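Side-chain contacts in Abbfa_003403 (Acinetobacter baumannii, PDB 4ZXH), which probably assembles a peptide product as a four-domain nonribosomal peptide synthetase with condensation, adenylation, peptide carrier and thioesterase domains: residues S20-G25 / V181-K186; S74-D79 / E83-D88; G25-Q30 / F119-P124. One frame throughout, in Å; residues are numbered along the deposited sequence.

Overall arrangement
All three contacts lie in the condensation domain, their centres 11 to 14 Å apart. Helix 21-32 carries one segment of contact 1 and one of contact 3, the two sharing G25, whose CA lies 3.3 Å from O35 of the phosphopantetheine. Contact 2, the hairpin 74-79/83-88, is tied to both others. Towards contact 1, Q23 NE2 probably hydrogen-bonds Q84 OE1 at 2.9 Å. Towards contact 3, M75 N probably bonds L121 O at 2.7 Å, and W27 NE1 lies 2.9 Å from M75 O. The hairpin does not reach the cofactor itself: the M75 side chain is about 13 Å from it.

Contact 1 (S20-G25 / V181-K186). With PNS (4'-phosphopantetheine), chain B.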
loop_
_atom_site.group_PDB
_atom_site.type_symbol
_atom_site.label_atom_id
_atom_site.label_comp_id
_atom_site.label_asym_id
_atom_site.label_seq_id
_atom_site.Cartn_x
_atom_site.Cartn_y
_atom_site.Cartn_z
ATOM N N SER A 20 4.664 -15.542 26.935
ATOM C CA SER A 20 4.137 -14.304 27.502
ATOM C C SER A 20 3.574 -13.422 26.409
ATOM O O SER A 20 3.904 -13.604 25.238
ATOM C CB SER A 20 5.232 -13.549 28.228
ATOM O OG SER A 20 6.192 -13.108 27.282
ATOM N N SER A 21 2.763 -12.442 26.780
ATOM C CA SER A 21 2.299 -11.458 25.796
ATOM C C SER A 21 3.436 -10.600 25.205
ATOM O O SER A 21 3.340 -10.132 24.059
ATOM C CB SER A 21 1.237 -10.561 26.416
ATOM O OG SER A 21 0.033 -11.290 26.629
ATOM N N GLU A 22 4.514 -10.412 25.970
ATOM C CA GLU A 22 5.678 -9.680 25.474
ATOM C C GLU A 22 6.416 -10.460 24.392
ATOM O O GLU A 22 7.183 -9.893 23.620
ATOM C CB GLU A 22 6.641 -9.365 26.609
ATOM C CG GLU A 22 6.089 -8.429 27.669
ATOM C CD GLU A 22 5.324 -9.169 28.744
ATOM O OE1 GLU A 22 4.766 -10.238 28.430
ATOM O OE2 GLU A 22 5.328 -8.714 29.909
ATOM N N GLN A 23 6.187 -11.768 24.356
ATOM C CA GLN A 23 6.819 -12.637 23.377
ATOM C C GLN A 23 5.967 -12.804 22.111
ATOM O O GLN A 23 6.485 -13.006 21.013
ATOM C CB GLN A 23 7.074 -14.006 24.000
ATOM C CG GLN A 23 8.377 -14.141 24.776
ATOM C CD GLN A 23 8.457 -15.484 25.469
ATOM O OE1 GLN A 23 7.538 -15.885 26.179
ATOM N NE2 GLN A 23 9.536 -16.207 25.224
ATOM N N LEU A 24 4.653 -12.741 22.287
ATOM C CA LEU A 24 3.709 -12.994 21.212
ATOM C C LEU A 24 3.965 -12.123 19.986
ATOM O O LEU A 24 3.999 -12.618 18.859
ATOM C CB LEU A 24 2.292 -12.777 21.735
ATOM C CG LEU A 24 1.136 -12.636 20.759
ATOM C CD1 LEU A 24 1.042 -13.859 19.902
ATOM C CD2 LEU A 24 -0.146 -12.425 21.566
ATOM N N GLY A 25 4.159 -10.829 20.202
ATOM C CA GLY A 25 4.339 -9.915 19.089
ATOM C C GLY A 25 5.582 -10.202 18.263
ATOM O O GLY A 25 5.528 -10.210 17.038
ATOM N N VAL A 181 9.235 -18.758 32.899
ATOM C CA VAL A 181 8.143 -19.690 32.761
ATOM C C VAL A 181 7.025 -19.419 33.766
ATOM O O VAL A 181 5.854 -19.400 33.392
ATOM C CB VAL A 181 8.674 -21.128 32.901
ATOM C CG1 VAL A 181 7.668 -22.026 33.594
ATOM C CG2 VAL A 181 9.044 -21.663 31.514
ATOM N N GLN A 182 7.376 -19.206 35.032
ATOM C CA GLN A 182 6.363 -18.906 36.034
ATOM C C GLN A 182 5.636 -17.622 35.644
ATOM O O GLN A 182 4.409 -17.564 35.665
ATOM C CB GLN A 182 6.979 -18.781 37.428
ATOM C CG GLN A 182 5.939 -18.811 38.543
ATOM C CD GLN A 182 6.554 -18.852 39.935
ATOM O OE1 GLN A 182 7.779 -18.889 40.090
ATOM N NE2 GLN A 182 5.700 -18.860 40.959
ATOM N N TYR A 183 6.403 -16.608 35.258
ATOM C CA TYR A 183 5.850 -15.346 34.788
ATOM C C TYR A 183 4.819 -15.549 33.676
ATOM O O TYR A 183 3.688 -15.067 33.771
ATOM C CB TYR A 183 6.970 -14.436 34.295
ATOM C CG TYR A 183 6.517 -13.063 33.843
ATOM C CD1 TYR A 183 6.342 -12.033 34.764
ATOM C CD2 TYR A 183 6.282 -12.785 32.495
ATOM C CE1 TYR A 183 5.929 -10.767 34.365
ATOM C CE2 TYR A 183 5.873 -11.518 32.083
ATOM C CZ TYR A 183 5.697 -10.510 33.034
ATOM O OH TYR A 183 5.297 -9.242 32.659
ATOM N N ALA A 184 5.210 -16.267 32.625
ATOM C CA ALA A 184 4.319 -16.510 31.496
ATOM C C ALA A 184 3.080 -17.302 31.917
ATOM O O ALA A 184 1.959 -16.971 31.527
ATOM C CB ALA A 184 5.053 -17.235 30.385
ATOM N N ASP A 185 3.278 -18.332 32.728
ATOM C CA ASP A 185 2.173 -19.197 33.112
ATOM C C ASP A 185 1.166 -18.477 34.024
ATOM O O ASP A 185 -0.045 -18.671 33.890
ATOM C CB ASP A 185 2.709 -20.470 33.770
ATOM C CG ASP A 185 3.217 -21.491 32.742
ATOM O OD1 ASP A 185 3.072 -21.242 31.521
ATOM O OD2 ASP A 185 3.747 -22.551 33.152
ATOM N N LYS A 186 1.648 -17.632 34.927
ATOM C CA LYS A 186 0.738 -16.852 35.766
ATOM C C LYS A 186 -0.065 -15.857 34.917
ATOM O O LYS A 186 -1.232 -15.578 35.199
ATOM C CB LYS A 186 1.510 -16.122 36.875
ATOM C CG LYS A 186 1.994 -17.046 38.009
ATOM C CD LYS A 186 2.900 -16.331 39.012
HETATM O O23 PNS B . -1.903 -7.469 13.954
HETATM P P24 PNS B . -1.976 -8.313 15.199
HETATM O O25 PNS B . -3.255 -8.312 15.991
HETATM O O27 PNS B . -0.801 -7.754 16.153
HETATM C C28 PNS B . 0.541 -7.682 15.682
HETATM C C29 PNS B . 1.429 -7.184 16.809
HETATM C C30 PNS B . 1.234 -8.174 17.958
HETATM C C31 PNS B . 0.986 -5.779 17.219
HETATM C C32 PNS B . 2.884 -7.121 16.321
HETATM O O33 PNS B . 2.874 -6.499 15.026
HETATM C C34 PNS B . 3.753 -6.366 17.309
HETATM O O35 PNS B . 3.919 -6.753 18.465
HETATM N N36 PNS B . 4.358 -5.261 16.897
HETATM C C37 PNS B . 5.209 -4.468 17.770
HETATM C C38 PNS B . 6.601 -4.424 17.141
HETATM C C39 PNS B . 7.637 -4.361 18.222
HETATM O O40 PNS B . 7.491 -4.980 19.265
HETATM N N41 PNS B . 8.676 -3.592 17.927
HETATM C C42 PNS B . 9.840 -3.321 18.735
HETATM C C43 PNS B . 10.453 -2.144 18.004
HETATM S S44 PNS B . 9.924 -0.648 18.850
#
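Y183 and A184, neighbours on helix 179-187, meet the start of helix 21-32 in two different ways. The buried side is apolar packing of S20 against A184: the methyl CB of A184 points toward S20-G25 and lies 3.9 Å from S20 N, with the two CB atoms 4.3 Å apart. The side nearer solvent, where Y183 and E22 are both partly exposed, is held instead by a single short hydrogen bond. Here the phenol of Y183 reaches past S20 to E22, its CG anti to the backbone N. Y183 OH donates to E22 OE2 at 2.8 Å, arriving on the syn side of the carboxylate and 16° out of its plane. OE2 in turn lies at the ring edge, in the plane of the phenol, while carboxylate and ring are turned 51° to each other. E22 is bent at chi2, which turns its carboxylate to the hydroxyl; the two side chains cross at about a right angle. F297 meets the Y183 ring edge-to-face. On the buried side S20 is fixed from within its own segment: S20 N gives a nearly straight bond (174°) to Q23 OE1 at 3.0 Å, in the carbonyl plane, and S20 OG accepts a weak bond from Q23 N. Q23 NE2 is hydrogen-bonded to A148 O and Q84 OE1. The reciprocal bonds make S20 and Q23 a capping box, with S20 as N-cap of the helix that goes on to line the phosphopantetheine pocket.

Contact 2 (S74-D79 / E83-D88)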
loop_
_atom_site.group_PDB
_atom_site.type_symbol
_atom_site.label_atom_id
_atom_site.label_comp_id
_atom_site.label_asym_id
_atom_site.label_seq_id
_atom_site.Cartn_x
_atom_site.Cartn_y
_atom_site.Cartn_z
ATOM N N SER A 74 12.330 -23.938 22.708
ATOM C CA SER A 74 11.800 -23.719 21.359
ATOM C C SER A 74 10.352 -23.233 21.502
ATOM O O SER A 74 9.764 -23.372 22.579
ATOM C CB SER A 74 11.888 -24.993 20.500
ATOM O OG SER A 74 10.827 -25.911 20.732
ATOM N N MET A 75 9.784 -22.645 20.447
ATOM C CA MET A 75 8.451 -22.033 20.538
ATOM C C MET A 75 7.539 -22.483 19.405
ATOM O O MET A 75 7.251 -21.727 18.485
ATOM C CB MET A 75 8.551 -20.496 20.549
ATOM C CG MET A 75 9.347 -19.922 21.726
ATOM S SD MET A 75 9.619 -18.134 21.654
ATOM C CE MET A 75 10.908 -17.943 22.857
ATOM N N PRO A 76 7.056 -23.719 19.482
ATOM C CA PRO A 76 6.234 -24.292 18.418
ATOM C C PRO A 76 4.785 -23.855 18.539
ATOM O O PRO A 76 4.372 -23.395 19.615
ATOM C CB PRO A 76 6.362 -25.785 18.661
ATOM C CG PRO A 76 6.439 -25.869 20.164
ATOM C CD PRO A 76 7.184 -24.637 20.626
ATOM N N ALA A 77 4.015 -24.024 17.466
ATOM C CA ALA A 77 2.612 -23.649 17.494
ATOM C C ALA A 77 1.723 -24.853 17.271
ATOM O O ALA A 77 2.065 -25.743 16.496
ATOM C CB ALA A 77 2.336 -22.587 16.460
ATOM N N ASN A 78 0.599 -24.886 17.983
ATOM C CA ASN A 78 -0.492 -25.817 17.696
ATOM C C ASN A 78 -1.807 -25.032 17.547
ATOM O O ASN A 78 -1.797 -23.795 17.519
ATOM C CB ASN A 78 -0.589 -26.900 18.778
ATOM C CG ASN A 78 -0.833 -26.334 20.166
ATOM O OD1 ASN A 78 -1.836 -25.677 20.417
ATOM N ND2 ASN A 78 0.109 -26.561 21.066
ATOM N N ASP A 79 -2.933 -25.734 17.428
ATOM C CA ASP A 79 -4.215 -25.064 17.185
ATOM C C ASP A 79 -4.791 -24.391 18.436
ATOM O O ASP A 79 -5.689 -23.553 18.337
ATOM C CB ASP A 79 -5.232 -26.052 16.602
ATOM C CG ASP A 79 -5.428 -27.280 17.474
ATOM O OD1 ASP A 79 -4.660 -27.458 18.451
ATOM O OD2 ASP A 79 -6.354 -28.067 17.172
ATOM N N GLU A 83 3.357 -22.338 22.303
ATOM C CA GLU A 83 3.974 -22.872 23.521
ATOM C C GLU A 83 5.479 -22.566 23.611
ATOM O O GLU A 83 6.120 -22.256 22.612
ATOM C CB GLU A 83 3.755 -24.386 23.601
ATOM C CG GLU A 83 2.385 -24.820 24.108
ATOM C CD GLU A 83 2.242 -26.340 24.194
ATOM O OE1 GLU A 83 2.805 -27.029 23.314
ATOM O OE2 GLU A 83 1.592 -26.844 25.148
ATOM N N GLN A 84 6.019 -22.637 24.824
ATOM C CA GLN A 84 7.466 -22.728 25.061
ATOM C C GLN A 84 7.784 -24.123 25.553
ATOM O O GLN A 84 7.201 -24.585 26.541
ATOM C CB GLN A 84 7.941 -21.735 26.121
ATOM C CG GLN A 84 8.022 -20.315 25.687
ATOM C CD GLN A 84 8.521 -19.412 26.793
ATOM O OE1 GLN A 84 9.563 -18.781 26.659
ATOM N NE2 GLN A 84 7.771 -19.335 27.889
ATOM N N LEU A 85 8.710 -24.799 24.894
ATOM C CA LEU A 85 9.160 -26.091 25.392
ATOM C C LEU A 85 10.582 -25.972 25.962
ATOM O O LEU A 85 11.471 -25.403 25.319
ATOM C CB LEU A 85 9.125 -27.134 24.281
ATOM C CG LEU A 85 7.867 -27.325 23.432
ATOM C CD1 LEU A 85 8.049 -28.516 22.503
ATOM C CD2 LEU A 85 6.609 -27.489 24.289
ATOM N N ILE A 86 10.794 -26.494 27.169
ATOM C CA ILE A 86 12.149 -26.658 27.688
ATOM C C ILE A 86 12.671 -28.058 27.365
ATOM O O ILE A 86 12.219 -29.042 27.937
ATOM C CB ILE A 86 12.227 -26.427 29.208
ATOM C CG1 ILE A 86 11.932 -24.964 29.561
ATOM C CG2 ILE A 86 13.612 -26.775 29.706
ATOM C CD1 ILE A 86 11.662 -24.734 31.031
ATOM N N TRP A 87 13.607 -28.141 26.426
ATOM C CA TRP A 87 14.244 -29.404 26.069
ATOM C C TRP A 87 15.296 -29.788 27.101
ATOM O O TRP A 87 15.968 -28.920 27.639
ATOM C CB TRP A 87 14.888 -29.298 24.689
ATOM C CG TRP A 87 13.908 -29.070 23.605
ATOM C CD1 TRP A 87 13.442 -27.869 23.159
ATOM C CD2 TRP A 87 13.254 -30.071 22.822
ATOM N NE1 TRP A 87 12.537 -28.063 22.139
ATOM C CE2 TRP A 87 12.403 -29.408 21.919
ATOM C CE3 TRP A 87 13.308 -31.467 22.795
ATOM C CZ2 TRP A 87 11.618 -30.090 20.997
ATOM C CZ3 TRP A 87 12.520 -32.142 21.883
ATOM C CH2 TRP A 87 11.687 -31.453 20.996
ATOM N N ASP A 88 15.456 -31.077 27.376
ATOM C CA ASP A 88 16.468 -31.505 28.341
ATOM C C ASP A 88 17.870 -31.154 27.848
ATOM O O ASP A 88 18.793 -30.963 28.643
ATOM C CB ASP A 88 16.368 -33.010 28.617
ATOM C CG ASP A 88 16.691 -33.859 27.396
ATOM O OD1 ASP A 88 16.601 -33.351 26.252
ATOM O OD2 ASP A 88 17.023 -35.051 27.582
#
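M75 and Q84 run side by side from neighbouring strands, pointing the same way. In M75, CB lies 3.6 Å from E83 O, and CG lies about equally far from that oxygen and from Q84 CG, 4.1 and 4.2 Å. The chain stays extended through SD, which carries the methyl onward, and CE ends 4.1 Å from Q84 OE1, in the region where Q23 of helix 21-32 also packs. Q84 NE2 is hydrogen-bonded to A18 O, and its OE1 to Q23 NE2. S74 and L85 put their side chains on one face of the sheet, where S74 OG sits at the indole edge of W87. W87 NE1 donates to this hydroxyl at 3.1 Å, almost straight (172°) and only 5° out of the ring plane. P76 CG packs on the same leucine, 3.9 Å from L85 CG. Near the turn, the N78 amide stands steeply to the E83 carboxylate without a hydrogen bond; E83 OE1 instead forms a salt bridge with R16, and N78 OD1 accepts from Q80 N. S74 and L85 are a hydrogen-bonded antiparallel pair, whereas P76, lacking an N-H, only accepts, its O meeting E83 N at 3.1 Å. E83 O is approached by M75 CA in a CA-H...O contact. This is a beta hairpin whose second strand, 81-87, forms the middle of a three-stranded antiparallel sheet with 13-18.

Contact 3 (G25-Q30 / F119-P124); sequences GIWYIQ and FDLTQP. With PNS (4'-phosphopantetheine), chain B.
The first torsions bring W27 and L121 together: the indole leaves the helix with CG anti to the backbone N (chi1 -170°), while L121 sets CG beside its own N (chi1 -62°) and sends CD1 towards the helix. The side chains pass in opposite directions, and L121 CD1 comes to 3.6 Å from W27 CD1, obliquely to the ring. L121 CB is 3.9 Å from W27 NE1, whose hydrogen goes to M75 O. One turn on, Q30 crosses the same leucine at about a right angle, its CB 3.8 Å from L121 CD1. With chi1 at -160°, Q30 CG lies 3.9 Å from F119 O; the bend at chi2 then turns the buried amide to H146, on the HHxxxD sequence of condensation domains, and to C36 O. L121 is held in a type I turn from D120 to Q123. D120 OD1 accepts T122 N at 3.1 Å, forming an Asx turn, and also T122 OG1, both from the same face of the carboxylate. Away from the loop, helix 21-32 borders the phosphopantetheine: I29 CD1 is 3.8 Å from its N36 and I26 CD1 3.9 Å from its O40. The helix thus lies between this loop, which leads into strand 127-135 and backs onto strand 138-146, and the carrier-domain helix 1008-1022, where V1012 touches W27 and Y28.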
loop_
_atom_site.group_PDB
_atom_site.type_symbol
_atom_site.label_atom_id
_atom_site.label_comp_id
_atom_site.label_asym_id
_atom_site.label_seq_id
_atom_site.Cartn_x
_atom_site.Cartn_y
_atom_site.Cartn_z
ATOM N N GLY A 25 4.159 -10.829 20.202
ATOM C CA GLY A 25 4.339 -9.915 19.089
ATOM C C GLY A 25 5.582 -10.202 18.263
ATOM O O GLY A 25 5.528 -10.210 17.038
ATOM N N ILE A 26 6.714 -10.414 18.923
ATOM C CA ILE A 26 7.930 -10.740 18.190
ATOM C C ILE A 26 7.777 -12.062 17.455
ATOM O O ILE A 26 8.109 -12.181 16.269
ATOM C CB ILE A 26 9.143 -10.878 19.100
ATOM C CG1 ILE A 26 9.261 -9.698 20.082
ATOM C CG2 ILE A 26 10.364 -11.107 18.253
ATOM C CD1 ILE A 26 9.464 -8.396 19.432
ATOM N N TRP A 27 7.299 -13.062 18.188
ATOM C CA TRP A 27 7.081 -14.388 17.632
ATOM C C TRP A 27 6.261 -14.275 16.366
ATOM O O TRP A 27 6.688 -14.725 15.297
ATOM C CB TRP A 27 6.381 -15.284 18.637
ATOM C CG TRP A 27 6.339 -16.699 18.231
ATOM C CD1 TRP A 27 7.223 -17.686 18.586
ATOM C CD2 TRP A 27 5.354 -17.325 17.399
ATOM N NE1 TRP A 27 6.842 -18.888 18.025
ATOM C CE2 TRP A 27 5.702 -18.691 17.288
ATOM C CE3 TRP A 27 4.209 -16.864 16.734
ATOM C CZ2 TRP A 27 4.951 -19.593 16.538
ATOM C CZ3 TRP A 27 3.465 -17.762 15.990
ATOM C CH2 TRP A 27 3.834 -19.112 15.906
ATOM N N TYR A 28 5.097 -13.640 16.490
ATOM C CA TYR A 28 4.193 -13.475 15.361
ATOM C C TYR A 28 4.887 -12.865 14.138
ATOM O O TYR A 28 4.751 -13.367 13.018
ATOM C CB TYR A 28 2.994 -12.620 15.770
ATOM C CG TYR A 28 1.960 -12.453 14.685
ATOM C CD1 TYR A 28 1.080 -13.480 14.366
ATOM C CD2 TYR A 28 1.853 -11.265 13.987
ATOM C CE1 TYR A 28 0.123 -13.323 13.365
ATOM C CE2 TYR A 28 0.911 -11.104 12.993
ATOM C CZ TYR A 28 0.044 -12.128 12.680
ATOM O OH TYR A 28 -0.902 -11.941 11.683
ATOM N N ILE A 29 5.631 -11.790 14.353
ATOM C CA ILE A 29 6.300 -11.115 13.251
ATOM C C ILE A 29 7.261 -12.074 12.536
ATOM O O ILE A 29 7.324 -12.089 11.304
ATOM C CB ILE A 29 7.031 -9.844 13.746
ATOM C CG1 ILE A 29 5.996 -8.848 14.267
ATOM C CG2 ILE A 29 7.833 -9.197 12.631
ATOM C CD1 ILE A 29 6.555 -7.583 14.818
ATOM N N GLN A 30 7.965 -12.912 13.295
ATOM C CA GLN A 30 8.876 -13.886 12.690
ATOM C C GLN A 30 8.166 -14.970 11.874
ATOM O O GLN A 30 8.711 -15.414 10.862
ATOM C CB GLN A 30 9.752 -14.554 13.748
ATOM C CG GLN A 30 11.014 -15.195 13.168
ATOM C CD GLN A 30 11.939 -14.158 12.542
ATOM O OE1 GLN A 30 12.406 -13.253 13.214
ATOM N NE2 GLN A 30 12.204 -14.293 11.255
ATOM N N PHE A 119 16.022 -17.093 12.200
ATOM C CA PHE A 119 15.720 -18.238 13.050
ATOM C C PHE A 119 14.349 -18.824 12.718
ATOM O O PHE A 119 13.449 -18.107 12.313
ATOM C CB PHE A 119 15.734 -17.840 14.532
ATOM C CG PHE A 119 17.098 -17.510 15.080
ATOM C CD1 PHE A 119 17.842 -18.473 15.759
ATOM C CD2 PHE A 119 17.618 -16.228 14.965
ATOM C CE1 PHE A 119 19.081 -18.173 16.276
ATOM C CE2 PHE A 119 18.856 -15.918 15.480
ATOM C CZ PHE A 119 19.593 -16.891 16.136
ATOM N N ASP A 120 14.203 -20.130 12.902
ATOM C CA ASP A 120 12.905 -20.781 12.981
ATOM C C ASP A 120 12.596 -20.981 14.459
ATOM O O ASP A 120 13.204 -21.827 15.125
ATOM C CB ASP A 120 12.929 -22.114 12.239
ATOM C CG ASP A 120 11.564 -22.805 12.197
ATOM O OD1 ASP A 120 10.649 -22.464 12.994
ATOM O OD2 ASP A 120 11.412 -23.699 11.335
ATOM N N LEU A 121 11.663 -20.204 14.986
ATOM C CA LEU A 121 11.479 -20.188 16.426
ATOM C C LEU A 121 10.895 -21.498 16.944
ATOM O O LEU A 121 10.870 -21.734 18.144
ATOM C CB LEU A 121 10.593 -19.010 16.834
ATOM C CG LEU A 121 11.155 -17.626 16.499
ATOM C CD1 LEU A 121 10.236 -16.540 17.007
ATOM C CD2 LEU A 121 12.553 -17.461 17.056
ATOM N N THR A 122 10.441 -22.361 16.046
ATOM C CA THR A 122 9.848 -23.629 16.470
ATOM C C THR A 122 10.882 -24.750 16.649
ATOM O O THR A 122 10.574 -25.826 17.180
ATOM C CB THR A 122 8.796 -24.091 15.474
ATOM O OG1 THR A 122 9.440 -24.696 14.354
ATOM C CG2 THR A 122 7.997 -22.903 14.989
ATOM N N GLN A 123 12.109 -24.479 16.222
ATOM C CA GLN A 123 13.184 -25.457 16.259
ATOM C C GLN A 123 14.373 -24.887 17.053
ATOM O O GLN A 123 14.931 -23.854 16.671
ATOM C CB GLN A 123 13.603 -25.823 14.822
ATOM C CG GLN A 123 14.023 -27.286 14.598
ATOM C CD GLN A 123 12.957 -28.303 15.017
ATOM O OE1 GLN A 123 13.267 -29.332 15.625
ATOM N NE2 GLN A 123 11.699 -28.027 14.670
ATOM N N PRO A 124 14.763 -25.555 18.159
ATOM C CA PRO A 124 15.853 -25.097 19.030
ATOM C C PRO A 124 17.198 -25.393 18.411
ATOM O O PRO A 124 17.282 -26.341 17.646
ATOM C CB PRO A 124 15.654 -25.921 20.296
ATOM C CG PRO A 124 15.085 -27.185 19.805
ATOM C CD PRO A 124 14.232 -26.852 18.607
HETATM O O23 PNS B . -1.903 -7.469 13.954
HETATM P P24 PNS B . -1.976 -8.313 15.199
HETATM O O25 PNS B . -3.255 -8.312 15.991
HETATM O O27 PNS B . -0.801 -7.754 16.153
HETATM C C28 PNS B . 0.541 -7.682 15.682
HETATM C C29 PNS B . 1.429 -7.184 16.809
HETATM C C30 PNS B . 1.234 -8.174 17.958
HETATM C C31 PNS B . 0.986 -5.779 17.219
HETATM C C32 PNS B . 2.884 -7.121 16.321
HETATM O O33 PNS B . 2.874 -6.499 15.026
HETATM C C34 PNS B . 3.753 -6.366 17.309
HETATM O O35 PNS B . 3.919 -6.753 18.465
HETATM N N36 PNS B . 4.358 -5.261 16.897
HETATM C C37 PNS B . 5.209 -4.468 17.770
HETATM C C38 PNS B . 6.601 -4.424 17.141
HETATM C C39 PNS B . 7.637 -4.361 18.222
HETATM O O40 PNS B . 7.491 -4.980 19.265
HETATM N N41 PNS B . 8.676 -3.592 17.927
HETATM C C42 PNS B . 9.840 -3.321 18.735
HETATM C C43 PNS B . 10.453 -2.144 18.004
HETATM S S44 PNS B . 9.924 -0.648 18.850
#